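Local coordinates for epidermin leader peptide processing serine protease EpiP (Staphylococcus aureus subsp. aureus, PDB 3QFH), which probably cleaves the leader peptide from the precursor of the lantibiotic epidermin, acting as a subtilisin-like serine endopeptidase, at residues 223-228 with 264-269. Sequence-based numbering, arbitrary orientation.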
loop_
_atom_site.group_PDB
_atom_site.type_symbol
_atom_site.label_atom_id
_atom_site.label_comp_id
_atom_site.label_asym_id
_atom_site.label_seq_id
_atom_site.Cartn_x
_atom_site.Cartn_y
_atom_site.Cartn_z
ATOM N N ALA A 223 -8.194 5.301 7.784
ATOM C CA ALA A 223 -7.978 3.911 8.210
ATOM C C ALA A 223 -7.548 3.861 9.675
ATOM O O ALA A 223 -8.049 3.034 10.449
ATOM C CB ALA A 223 -6.932 3.230 7.330
ATOM N N ALA A 224 -6.623 4.742 10.035
ATOM C CA ALA A 224 -6.132 4.834 11.396
ATOM C C ALA A 224 -7.240 5.306 12.330
ATOM O O ALA A 224 -7.353 4.817 13.458
ATOM C CB ALA A 224 -4.922 5.759 11.476
ATOM N N ASN A 225 -8.063 6.253 11.882
ATOM C CA ASN A 225 -9.183 6.714 12.722
ATOM C C ASN A 225 -10.251 5.646 12.898
ATOM O O ASN A 225 -10.943 5.625 13.913
ATOM C CB ASN A 225 -9.832 7.998 12.177
ATOM C CG ASN A 225 -8.979 9.240 12.421
ATOM O OD1 ASN A 225 -8.055 9.228 13.242
ATOM N ND2 ASN A 225 -9.285 10.317 11.702
ATOM N N ASP A 226 -10.411 4.797 11.891
ATOM C CA ASP A 226 -11.389 3.707 11.930
ATOM C C ASP A 226 -10.920 2.500 12.773
ATOM O O ASP A 226 -11.642 1.524 12.892
ATOM C CB ASP A 226 -11.751 3.241 10.509
ATOM C CG ASP A 226 -12.631 4.247 9.742
ATOM O OD1 ASP A 226 -13.112 5.230 10.341
ATOM O OD2 ASP A 226 -12.852 4.028 8.521
ATOM N N GLY A 227 -9.714 2.561 13.331
ATOM C CA GLY A 227 -9.218 1.501 14.200
ATOM C C GLY A 227 -8.599 0.297 13.514
ATOM O O GLY A 227 -8.457 -0.756 14.132
ATOM N N ASN A 228 -8.233 0.445 12.243
ATOM C CA ASN A 228 -7.543 -0.616 11.508
ATOM C C ASN A 228 -6.103 -0.596 11.945
ATOM O O ASN A 228 -5.374 0.335 11.623
ATOM C CB ASN A 228 -7.584 -0.351 10.011
ATOM C CG ASN A 228 -8.968 -0.364 9.464
ATOM O OD1 ASN A 228 -9.574 -1.421 9.310
ATOM N ND2 ASN A 228 -9.476 0.811 9.122
ATOM N N ILE A 264 1.451 8.712 7.725
ATOM C CA ILE A 264 2.117 7.519 8.277
ATOM C C ILE A 264 2.421 7.669 9.798
ATOM O O ILE A 264 2.158 6.767 10.592
ATOM C CB ILE A 264 3.407 7.210 7.458
ATOM C CG1 ILE A 264 3.007 6.750 6.054
ATOM C CG2 ILE A 264 4.272 6.130 8.132
ATOM C CD1 ILE A 264 4.144 6.661 5.067
ATOM N N ASN A 265 2.932 8.820 10.193
ATOM C CA ASN A 265 3.255 9.064 11.605
ATOM C C ASN A 265 1.985 9.231 12.423
ATOM O O ASN A 265 1.946 8.877 13.604
ATOM C CB ASN A 265 4.199 10.255 11.742
ATOM C CG ASN A 265 5.579 9.985 11.123
ATOM O OD1 ASN A 265 5.940 8.839 10.852
ATOM N ND2 ASN A 265 6.355 11.035 10.929
ATOM N N TYR A 266 0.948 9.764 11.792
ATOM C CA TYR A 266 -0.352 9.889 12.428
ATOM C C TYR A 266 -0.875 8.468 12.715
ATOM O O TYR A 266 -1.330 8.180 13.828
ATOM C CB TYR A 266 -1.319 10.665 11.537
ATOM C CG TYR A 266 -2.708 10.865 12.121
ATOM C CD1 TYR A 266 -3.026 12.002 12.847
ATOM C CD2 TYR A 266 -3.696 9.909 11.944
ATOM C CE1 TYR A 266 -4.302 12.183 13.376
ATOM C CE2 TYR A 266 -4.955 10.076 12.455
ATOM C CZ TYR A 266 -5.258 11.209 13.172
ATOM O OH TYR A 266 -6.520 11.353 13.678
ATOM N N ALA A 267 -0.785 7.584 11.720
ATOM C CA ALA A 267 -1.223 6.196 11.894
ATOM C C ALA A 267 -0.470 5.566 13.039
ATOM O O ALA A 267 -1.072 4.885 13.852
ATOM C CB ALA A 267 -1.045 5.370 10.612
ATOM N N LYS A 268 0.846 5.796 13.102
ATOM C CA LYS A 268 1.674 5.234 14.176
ATOM C C LYS A 268 1.194 5.723 15.550
ATOM O O LYS A 268 1.094 4.942 16.478
ATOM C CB LYS A 268 3.135 5.605 13.991
ATOM C CG LYS A 268 4.075 5.056 15.080
ATOM C CD LYS A 268 5.433 5.747 14.979
ATOM C CE LYS A 268 6.369 5.402 16.141
ATOM N NZ LYS A 268 6.705 3.958 16.154
ATOM N N LYS A 269 0.874 7.006 15.657
ATOM C CA LYS A 269 0.379 7.569 16.911
ATOM C C LYS A 269 -0.947 6.901 17.312
ATOM O O LYS A 269 -1.220 6.728 18.473
ATOM C CB LYS A 269 0.187 9.082 16.790
ATOM C CG LYS A 269 -0.265 9.745 18.097
ATOM C CD LYS A 269 -0.533 11.248 17.939
ATOM C CE LYS A 269 -1.741 11.504 17.040
ATOM N NZ LYS A 269 -2.173 12.930 17.065
#
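Ala224 and Ala267 bring two helices close together, with their CA atoms 5.1 Å apart. The methyl of Ala224 points at the other helix. CB of Ala224 lies 3.7 Å from CA of Ala267 and 4.0 Å from CB of Ala267. Both alanines are buried, and with so little bulk between them the backbones can come this near. Ala267 also touches Ile231 of strand 230-233, as does Ala223.

The other side of the contact is looser and polar. Asn225 and Tyr266 are both partly exposed. The Tyr266 ring reaches toward helix 213-225, with CG anti to the backbone N (chi1 -179°). Its OH donates a hydrogen bond of 2.7 Å to OD1 of Asn225. The bond falls on a lone pair of that oxygen, in the carbonyl plane, with a C=O...donor angle of 122°. OD1 sits at the ring edge, near its plane, as does CB of Ala224, 4.4 Å from CD2 of Tyr266. Amide and ring are turned 73° against each other, so they do not stack. Asn225 also touches Glu50 of the propeptide region, consistent with subtilase propeptides packing on these two helices.

Helix 213-225 ends beside the contact in a Schellman motif, with Gly227 at positive phi. Asn228 N to Ala223 O and Gly227 N to Ala224 O close it, and ND2 of Asn228 adds a second donor to O of Ala223 at 3.0 Å. Ala-Ala packing inside and a Tyr-Asn bond at the partly exposed edge join helices 213-225 and 254-269, which precede adjacent parallel strands 230-233 and 273-277 in the alpha/beta fold of subtilases.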